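PDB 3GVX: glycerate dehydrogenase related protein, which probably reduces 2-oxoacids such as glyoxylate and hydroxypyruvate to D-2-hydroxyacids with a nicotinamide cofactor. Local coordinates for residues A97-E102 and S115-L120; R200-I205 and R226-Y231. All coordinates share one frame; numbering follows the deposited sequence.

Contact 1. Residues A97-E102 and S115-L120; sequences AKNILE and SPTTLL. With K (potassium ion), chain C.
K98 sets CG beside its own backbone N (chi1 -45°) and bends at chi2 (-58°), after which its chain runs fully extended past T117 to T118, and T117 holds OG1 between its backbone N and carbonyl carbon (chi1 54°), facing the potassium ion. The methyl CG2 of T117 meanwhile lies 3.6 Å from K98 CA. Alongside, the backbones join directly: T118 N gives a nearly straight hydrogen bond of 2.8 Å to A97 O, and the side-chain CB atoms of A97 and T118 pack together. K98 NZ reaches T118 O at 2.8 Å, from a direction tilted out of the carbonyl plane, and gives a second proton to water 1. That water and T117 OG1, each 2.7 Å from the potassium, share the ion with V256 O and H88 ND1 of the second subunit. N99, with its positive phi, ends helix 79-97 in a Schellman motif. With an alanine at K98, T118 O is likely to lose its side-chain donor and E87 of the second subunit its salt-bridge mate. K98 thus links T118 O through water 1 to the potassium, which T117 OG1 binds directly, and E87 of the second subunit probably offsets the lysine's charge beside the ion, so that one small patch combines loop closure with an ion bound across the dimer interface.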
ATOM      1  N   ALA B  97     -11.082  -2.594   1.804  1.00 22.01           N
ATOM      2  CA  ALA B  97     -10.686  -3.963   2.085  1.00 21.41           C
ATOM      3  C   ALA B  97     -10.588  -4.286   3.570  1.00 20.04           C
ATOM      4  O   ALA B  97     -10.979  -5.359   3.976  1.00 17.58           O
ATOM      5  CB  ALA B  97      -9.371  -4.300   1.376  1.00 23.28           C
ATOM      6  N   LYS B  98     -10.101  -3.351   4.378  1.00 19.50           N
ATOM      7  CA  LYS B  98      -9.962  -3.587   5.820  1.00 19.27           C
ATOM      8  C   LYS B  98     -11.109  -3.011   6.650  1.00 20.17           C
ATOM      9  O   LYS B  98     -11.022  -2.917   7.877  1.00 16.63           O
ATOM     10  CB  LYS B  98      -8.616  -3.023   6.326  1.00 18.86           C
ATOM     11  CG  LYS B  98      -7.438  -3.377   5.437  1.00 18.16           C
ATOM     12  CD  LYS B  98      -7.284  -4.888   5.278  1.00 13.54           C
ATOM     13  CE  LYS B  98      -6.138  -5.234   4.346  1.00 14.75           C
ATOM     14  NZ  LYS B  98      -5.915  -6.701   4.199  1.00 14.36           N
ATOM     15  N   ASN B  99     -12.170  -2.609   5.955  1.00 21.23           N
ATOM     16  CA  ASN B  99     -13.334  -2.031   6.615  1.00 21.52           C
ATOM     17  C   ASN B  99     -12.873  -1.000   7.626  1.00 21.15           C
ATOM     18  O   ASN B  99     -13.321  -0.976   8.767  1.00 22.78           O
ATOM     19  CB  ASN B  99     -14.139  -3.131   7.314  1.00 21.63           C
ATOM     20  CG  ASN B  99     -14.664  -4.163   6.341  1.00 24.50           C
ATOM     21  OD1 ASN B  99     -14.667  -5.364   6.634  1.00 25.89           O
ATOM     22  ND2 ASN B  99     -15.122  -3.707   5.178  1.00 24.90           N
ATOM     23  N   ILE B 100     -11.955  -0.150   7.200  1.00 22.38           N
ATOM     24  CA  ILE B 100     -11.396   0.866   8.072  1.00 23.78           C
ATOM     25  C   ILE B 100     -12.422   1.830   8.686  1.00 24.62           C
ATOM     26  O   ILE B 100     -12.421   2.029   9.897  1.00 24.32           O
ATOM     27  CB  ILE B 100     -10.297   1.675   7.338  1.00 24.40           C
ATOM     28  CG1 ILE B 100      -9.110   0.760   7.016  1.00 25.14           C
ATOM     29  CG2 ILE B 100      -9.875   2.884   8.165  1.00 22.64           C
ATOM     30  CD1 ILE B 100      -8.397   0.182   8.236  1.00 22.40           C
ATOM     31  N   LEU B 101     -13.296   2.421   7.874  1.00 25.09           N
ATOM     32  CA  LEU B 101     -14.285   3.381   8.388  1.00 26.70           C
ATOM     33  C   LEU B 101     -15.289   2.802   9.387  1.00 28.31           C
ATOM     34  O   LEU B 101     -15.535   3.372  10.447  1.00 28.09           O
ATOM     35  CB  LEU B 101     -15.061   4.020   7.236  1.00 27.40           C
ATOM     36  CG  LEU B 101     -14.443   4.996   6.230  1.00 26.96           C
ATOM     37  CD1 LEU B 101     -13.079   4.524   5.752  1.00 26.03           C
ATOM     38  CD2 LEU B 101     -15.453   5.156   5.083  1.00 27.88           C
ATOM     39  N   GLU B 102     -15.865   1.668   9.025  1.00 28.04           N
ATOM     40  CA  GLU B 102     -16.844   1.007   9.861  1.00 30.44           C
ATOM     41  C   GLU B 102     -16.267   0.540  11.196  1.00 30.84           C
ATOM     42  O   GLU B 102     -16.862   0.764  12.242  1.00 30.72           O
ATOM     43  CB  GLU B 102     -17.466  -0.158   9.088  1.00 32.94           C
ATOM     44  CG  GLU B 102     -17.971   0.251   7.699  1.00 38.10           C
ATOM     45  CD  GLU B 102     -16.919   0.100   6.600  1.00 39.55           C
ATOM     46  OE1 GLU B 102     -15.715   0.265   6.880  1.00 35.74           O
ATOM     47  OE2 GLU B 102     -17.315  -0.183   5.452  1.00 40.76           O
ATOM     48  N   SER B 115     -14.553  -8.634  12.805  1.00 33.19           N
ATOM     49  CA  SER B 115     -15.137  -9.048  11.565  1.00 35.57           C
ATOM     50  C   SER B 115     -13.987  -9.246  10.593  1.00 34.69           C
ATOM     51  O   SER B 115     -12.941  -8.621  10.712  1.00 34.89           O
ATOM     52  CB  SER B 115     -16.092  -7.977  11.061  1.00 37.06           C
ATOM     53  OG  SER B 115     -16.771  -8.436   9.922  1.00 40.82           O
ATOM     54  N   PRO B 116     -14.166 -10.146   9.636  1.00 33.99           N
ATOM     55  CA  PRO B 116     -13.119 -10.407   8.657  1.00 33.78           C
ATOM     56  C   PRO B 116     -12.899  -9.287   7.655  1.00 30.66           C
ATOM     57  O   PRO B 116     -13.783  -8.468   7.396  1.00 29.69           O
ATOM     58  CB  PRO B 116     -13.572 -11.716   7.998  1.00 35.08           C
ATOM     59  CG  PRO B 116     -15.062 -11.695   8.187  1.00 36.98           C
ATOM     60  CD  PRO B 116     -15.198 -11.190   9.595  1.00 36.69           C
ATOM     61  N   THR B 117     -11.679  -9.251   7.136  1.00 29.29           N
ATOM     62  CA  THR B 117     -11.297  -8.266   6.163  1.00 26.13           C
ATOM     63  C   THR B 117     -10.892  -8.959   4.902  1.00 26.03           C
ATOM     64  O   THR B 117     -10.731 -10.178   4.864  1.00 24.44           O
ATOM     65  CB  THR B 117     -10.135  -7.392   6.661  1.00 26.90           C
ATOM     66  OG1 THR B 117      -9.054  -8.231   7.064  1.00 28.44           O
ATOM     67  CG2 THR B 117     -10.574  -6.517   7.826  1.00 27.34           C
ATOM     68  N   THR B 118     -10.744  -8.151   3.864  1.00 24.94           N
ATOM     69  CA  THR B 118     -10.351  -8.643   2.577  1.00 24.24           C
ATOM     70  C   THR B 118      -8.865  -8.391   2.423  1.00 23.64           C
ATOM     71  O   THR B 118      -8.315  -7.381   2.829  1.00 20.48           O
ATOM     72  CB  THR B 118     -11.112  -7.930   1.461  1.00 26.86           C
ATOM     73  OG1 THR B 118     -12.499  -8.249   1.569  1.00 30.01           O
ATOM     74  CG2 THR B 118     -10.594  -8.357   0.104  1.00 26.03           C
ATOM     75  N   LEU B 119      -8.219  -9.346   1.811  1.00 24.29           N
ATOM     76  CA  LEU B 119      -6.807  -9.281   1.579  1.00 26.44           C
ATOM     77  C   LEU B 119      -6.513  -9.056   0.123  1.00 25.43           C
ATOM     78  O   LEU B 119      -7.208  -9.581  -0.732  1.00 25.49           O
ATOM     79  CB  LEU B 119      -6.249 -10.604   1.966  1.00 30.21           C
ATOM     80  CG  LEU B 119      -5.185 -10.920   2.969  1.00 35.91           C
ATOM     81  CD1 LEU B 119      -5.612 -10.900   4.465  1.00 38.29           C
ATOM     82  CD2 LEU B 119      -4.866 -12.298   2.491  1.00 40.46           C
ATOM     83  N   LEU B 120      -5.445  -8.330  -0.151  1.00 24.38           N
ATOM     84  CA  LEU B 120      -5.077  -8.068  -1.524  1.00 24.83           C
ATOM     85  C   LEU B 120      -4.215  -9.196  -2.049  1.00 25.29           C
ATOM     86  O   LEU B 120      -4.339  -9.611  -3.200  1.00 24.65           O
ATOM     87  CB  LEU B 120      -4.324  -6.756  -1.622  1.00 26.71           C
ATOM     88  CG  LEU B 120      -5.178  -5.593  -1.145  1.00 30.23           C
ATOM     89  CD1 LEU B 120      -4.378  -4.304  -1.243  1.00 28.79           C
ATOM     90  CD2 LEU B 120      -6.474  -5.546  -1.970  1.00 32.28           C
TER
HETATM   91  K     K C 291      -7.196  -6.866   8.519  1.00 24.23           K
HETATM   92  O   HOH W   1      -5.324  -7.437   6.691  1.00 22.14           O
HETATM   93  O   HOH W   2     -13.695  -5.958   9.755  1.00 33.68           O

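Contact 2. Residues R200-I205 and R226-Y231; sequences RKNLTI and RSDVWY
K201 lays its CD over one face of the R226 guanidinium, the two chains crossing obliquely, while the carboxylate of D228 lies between the two basic groups and the backbone of N202. The bend of the lysine at chi2 (60°) turns CD over that face. R226 NH1 forms a salt bridge of 2.7 Å with D228 OD2, though as a hydrogen bond it is bent and weak; at the edge of the same group NH1 makes a weak bond to R200 O, 3.3 Å away, while NH2 is hydrogen-bonded to A199 O. The oxygen OD2 also accepts N202 N at 2.7 Å, through its anti lone pair and almost in line (175°). The backbone N-H is thus the well-aligned donor to this oxygen, and the nearby positive charges are likely to favour the ionised carboxylate. N202 crosses D228 at about a right angle, its OD1 3.4 Å from D228 CB.

Beyond this polar start the segments become neighbouring parallel strands. W230 N donates to L203 O at 3.2 Å, and I205 N returns a bond of 2.9 Å to W230 O. On the face that carries I205 and Y231, the methyl CG2 of I205 meets the edge of the tyrosine ring, 3.9 Å from CD1.

Strands 204-207 and 230-233 and the intervening helix 216-225 make a beta-alpha-beta crossover of the Rossmann-type sheet. M219 and L223 of that helix cover Y231, F171 of helix 167-172 packs on I205, and strand 176-179 flanks strand 204-207 across from strand 230-233.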
ATOM      1  N   ARG B 200     -17.380  -9.640 -11.027  1.00 37.06           N
ATOM      2  CA  ARG B 200     -17.319 -10.814 -10.176  1.00 35.56           C
ATOM      3  C   ARG B 200     -17.974 -10.388  -8.902  1.00 34.69           C
ATOM      4  O   ARG B 200     -18.133  -9.202  -8.642  1.00 29.36           O
ATOM      5  CB  ARG B 200     -15.891 -11.160  -9.798  1.00 35.06           C
ATOM      6  CG  ARG B 200     -15.056 -11.570 -10.910  1.00 36.35           C
ATOM      7  CD  ARG B 200     -13.761 -12.060 -10.391  1.00 36.81           C
ATOM      8  NE  ARG B 200     -13.129 -12.834 -11.435  1.00 38.71           N
ATOM      9  CZ  ARG B 200     -11.985 -13.478 -11.305  1.00 43.20           C
ATOM     10  NH1 ARG B 200     -11.329 -13.440 -10.153  1.00 42.91           N
ATOM     11  NH2 ARG B 200     -11.507 -14.168 -12.327  1.00 43.98           N
ATOM     12  N   LYS B 201     -18.284 -11.374  -8.079  1.00 36.71           N
ATOM     13  CA  LYS B 201     -18.894 -11.110  -6.795  1.00 38.49           C
ATOM     14  C   LYS B 201     -17.888 -10.352  -5.924  1.00 37.94           C
ATOM     15  O   LYS B 201     -16.714 -10.708  -5.866  1.00 38.55           O
ATOM     16  CB  LYS B 201     -19.291 -12.433  -6.138  1.00 40.89           C
ATOM     17  CG  LYS B 201     -20.703 -12.437  -5.549  1.00 45.94           C
ATOM     18  CD  LYS B 201     -21.785 -12.162  -6.625  1.00 49.44           C
ATOM     19  CE  LYS B 201     -23.194 -12.266  -6.045  1.00 50.32           C
ATOM     20  NZ  LYS B 201     -23.934 -10.979  -6.084  1.00 49.05           N
ATOM     21  N   ASN B 202     -18.359  -9.289  -5.279  1.00 37.08           N
ATOM     22  CA  ASN B 202     -17.541  -8.458  -4.388  1.00 37.64           C
ATOM     23  C   ASN B 202     -16.496  -7.585  -5.062  1.00 36.79           C
ATOM     24  O   ASN B 202     -15.529  -7.158  -4.433  1.00 35.55           O
ATOM     25  CB  ASN B 202     -16.852  -9.321  -3.337  1.00 37.60           C
ATOM     26  CG  ASN B 202     -17.833 -10.042  -2.461  1.00 38.30           C
ATOM     27  OD1 ASN B 202     -18.831  -9.470  -2.018  1.00 39.72           O
ATOM     28  ND2 ASN B 202     -17.560 -11.302  -2.195  1.00 39.89           N
ATOM     29  N   LEU B 203     -16.714  -7.304  -6.337  1.00 36.33           N
ATOM     30  CA  LEU B 203     -15.794  -6.482  -7.095  1.00 34.49           C
ATOM     31  C   LEU B 203     -15.715  -5.101  -6.484  1.00 33.72           C
ATOM     32  O   LEU B 203     -16.717  -4.559  -6.025  1.00 34.20           O
ATOM     33  CB  LEU B 203     -16.257  -6.366  -8.545  1.00 32.84           C
ATOM     34  CG  LEU B 203     -15.514  -5.262  -9.302  1.00 33.51           C
ATOM     35  CD1 LEU B 203     -14.063  -5.706  -9.620  1.00 28.89           C
ATOM     36  CD2 LEU B 203     -16.289  -4.921 -10.571  1.00 31.18           C
ATOM     37  N   THR B 204     -14.510  -4.550  -6.459  1.00 33.62           N
ATOM     38  CA  THR B 204     -14.279  -3.209  -5.956  1.00 32.29           C
ATOM     39  C   THR B 204     -13.730  -2.415  -7.123  1.00 32.48           C
ATOM     40  O   THR B 204     -12.761  -2.810  -7.776  1.00 30.57           O
ATOM     41  CB  THR B 204     -13.255  -3.185  -4.813  1.00 32.34           C
ATOM     42  OG1 THR B 204     -13.739  -3.991  -3.733  1.00 31.09           O
ATOM     43  CG2 THR B 204     -13.041  -1.755  -4.318  1.00 32.30           C
ATOM     44  N   ILE B 205     -14.377  -1.297  -7.395  1.00 33.39           N
ATOM     45  CA  ILE B 205     -13.963  -0.462  -8.489  1.00 33.22           C
ATOM     46  C   ILE B 205     -13.355   0.816  -7.967  1.00 33.03           C
ATOM     47  O   ILE B 205     -13.898   1.465  -7.075  1.00 32.40           O
ATOM     48  CB  ILE B 205     -15.139  -0.155  -9.404  1.00 35.33           C
ATOM     49  CG1 ILE B 205     -15.764  -1.482  -9.839  1.00 38.97           C
ATOM     50  CG2 ILE B 205     -14.675   0.708 -10.573  1.00 35.18           C
ATOM     51  CD1 ILE B 205     -16.672  -1.426 -11.033  1.00 38.73           C
ATOM     52  N   ARG B 226     -26.612  -4.641  -7.452  1.00 44.26           N
ATOM     53  CA  ARG B 226     -25.433  -5.340  -7.037  1.00 43.91           C
ATOM     54  C   ARG B 226     -24.764  -4.720  -5.800  1.00 44.19           C
ATOM     55  O   ARG B 226     -23.676  -4.153  -5.888  1.00 43.46           O
ATOM     56  CB  ARG B 226     -24.452  -5.336  -8.190  1.00 44.39           C
ATOM     57  CG  ARG B 226     -23.316  -6.183  -7.879  1.00 46.62           C
ATOM     58  CD  ARG B 226     -23.854  -7.571  -7.788  1.00 47.40           C
ATOM     59  NE  ARG B 226     -23.452  -8.240  -8.993  1.00 50.98           N
ATOM     60  CZ  ARG B 226     -22.230  -8.706  -9.161  1.00 50.90           C
ATOM     61  NH1 ARG B 226     -21.348  -8.580  -8.180  1.00 46.46           N
ATOM     62  NH2 ARG B 226     -21.873  -9.228 -10.320  1.00 52.07           N
ATOM     63  N   SER B 227     -25.410  -4.853  -4.647  1.00 42.67           N
ATOM     64  CA  SER B 227     -24.918  -4.295  -3.389  1.00 41.18           C
ATOM     65  C   SER B 227     -23.581  -4.800  -2.826  1.00 40.08           C
ATOM     66  O   SER B 227     -23.113  -4.269  -1.820  1.00 39.39           O
ATOM     67  CB  SER B 227     -25.984  -4.454  -2.297  1.00 43.36           C
ATOM     68  OG  SER B 227     -26.098  -5.797  -1.870  1.00 44.23           O
ATOM     69  N   ASP B 228     -22.980  -5.820  -3.435  1.00 38.28           N
ATOM     70  CA  ASP B 228     -21.690  -6.350  -2.961  1.00 37.29           C
ATOM     71  C   ASP B 228     -20.561  -5.572  -3.626  1.00 36.72           C
ATOM     72  O   ASP B 228     -19.417  -5.603  -3.184  1.00 36.61           O
ATOM     73  CB  ASP B 228     -21.562  -7.822  -3.329  1.00 35.79           C
ATOM     74  CG  ASP B 228     -21.826  -8.058  -4.800  1.00 37.37           C
ATOM     75  OD1 ASP B 228     -22.906  -7.653  -5.269  1.00 34.09           O
ATOM     76  OD2 ASP B 228     -20.961  -8.628  -5.493  1.00 39.24           O
ATOM     77  N   VAL B 229     -20.902  -4.873  -4.701  1.00 35.47           N
ATOM     78  CA  VAL B 229     -19.932  -4.091  -5.444  1.00 33.99           C
ATOM     79  C   VAL B 229     -19.762  -2.703  -4.862  1.00 32.25           C
ATOM     80  O   VAL B 229     -20.732  -2.041  -4.491  1.00 34.26           O
ATOM     81  CB  VAL B 229     -20.338  -3.975  -6.935  1.00 34.57           C
ATOM     82  CG1 VAL B 229     -19.353  -3.073  -7.680  1.00 34.94           C
ATOM     83  CG2 VAL B 229     -20.387  -5.364  -7.564  1.00 33.68           C
ATOM     84  N   TRP B 230     -18.514  -2.275  -4.760  1.00 31.01           N
ATOM     85  CA  TRP B 230     -18.227  -0.962  -4.232  1.00 29.36           C
ATOM     86  C   TRP B 230     -17.595  -0.114  -5.292  1.00 30.29           C
ATOM     87  O   TRP B 230     -16.958  -0.609  -6.216  1.00 30.18           O
ATOM     88  CB  TRP B 230     -17.321  -1.039  -2.998  1.00 28.05           C
ATOM     89  CG  TRP B 230     -18.078  -1.343  -1.767  1.00 27.50           C
ATOM     90  CD1 TRP B 230     -18.833  -2.452  -1.534  1.00 26.07           C
ATOM     91  CD2 TRP B 230     -18.202  -0.519  -0.598  1.00 28.22           C
ATOM     92  NE1 TRP B 230     -19.414  -2.380  -0.296  1.00 28.59           N
ATOM     93  CE2 TRP B 230     -19.039  -1.210   0.304  1.00 29.00           C
ATOM     94  CE3 TRP B 230     -17.676   0.721  -0.221  1.00 29.00           C
ATOM     95  CZ2 TRP B 230     -19.376  -0.691   1.563  1.00 30.29           C
ATOM     96  CZ3 TRP B 230     -18.007   1.234   1.034  1.00 29.76           C
ATOM     97  CH2 TRP B 230     -18.844   0.524   1.911  1.00 29.82           C
ATOM     98  N   TYR B 231     -17.783   1.182  -5.149  1.00 31.24           N
ATOM     99  CA  TYR B 231     -17.228   2.117  -6.088  1.00 31.90           C
ATOM    100  C   TYR B 231     -16.452   3.140  -5.297  1.00 31.92           C
ATOM    101  O   TYR B 231     -17.026   3.910  -4.539  1.00 31.90           O
ATOM    102  CB  TYR B 231     -18.352   2.790  -6.875  1.00 35.24           C
ATOM    103  CG  TYR B 231     -17.866   3.768  -7.916  1.00 35.75           C
ATOM    104  CD1 TYR B 231     -17.017   3.361  -8.937  1.00 36.18           C
ATOM    105  CD2 TYR B 231     -18.276   5.097  -7.896  1.00 36.87           C
ATOM    106  CE1 TYR B 231     -16.573   4.259  -9.907  1.00 37.39           C
ATOM    107  CE2 TYR B 231     -17.848   6.012  -8.864  1.00 37.10           C
ATOM    108  CZ  TYR B 231     -17.002   5.585  -9.871  1.00 37.45           C
ATOM    109  OH  TYR B 231     -16.600   6.468 -10.843  1.00 37.64           O
TER

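How the contacts relate
From the N terminus, the chain first builds a separate parallel sheet and then runs along helix 79-97. Contact 1 follows at once: the chain leaves through helix 100-108, and the loop segment 115-120 returns to the end of helix 79-97, closing a short excursion before strand 124-128 begins the nucleotide-binding sheet. Contact 2 opens much later and spans the crossover from strand 204-207 to strand 230-233. The two loops lie in series, neither crossing nor enclosing the other, yet their centres are about 14 Å apart. E102 packs against the ring of W230, and H96, just before contact 1, stacks on that tryptophan, joining the helical dimer-facing region to the sheet.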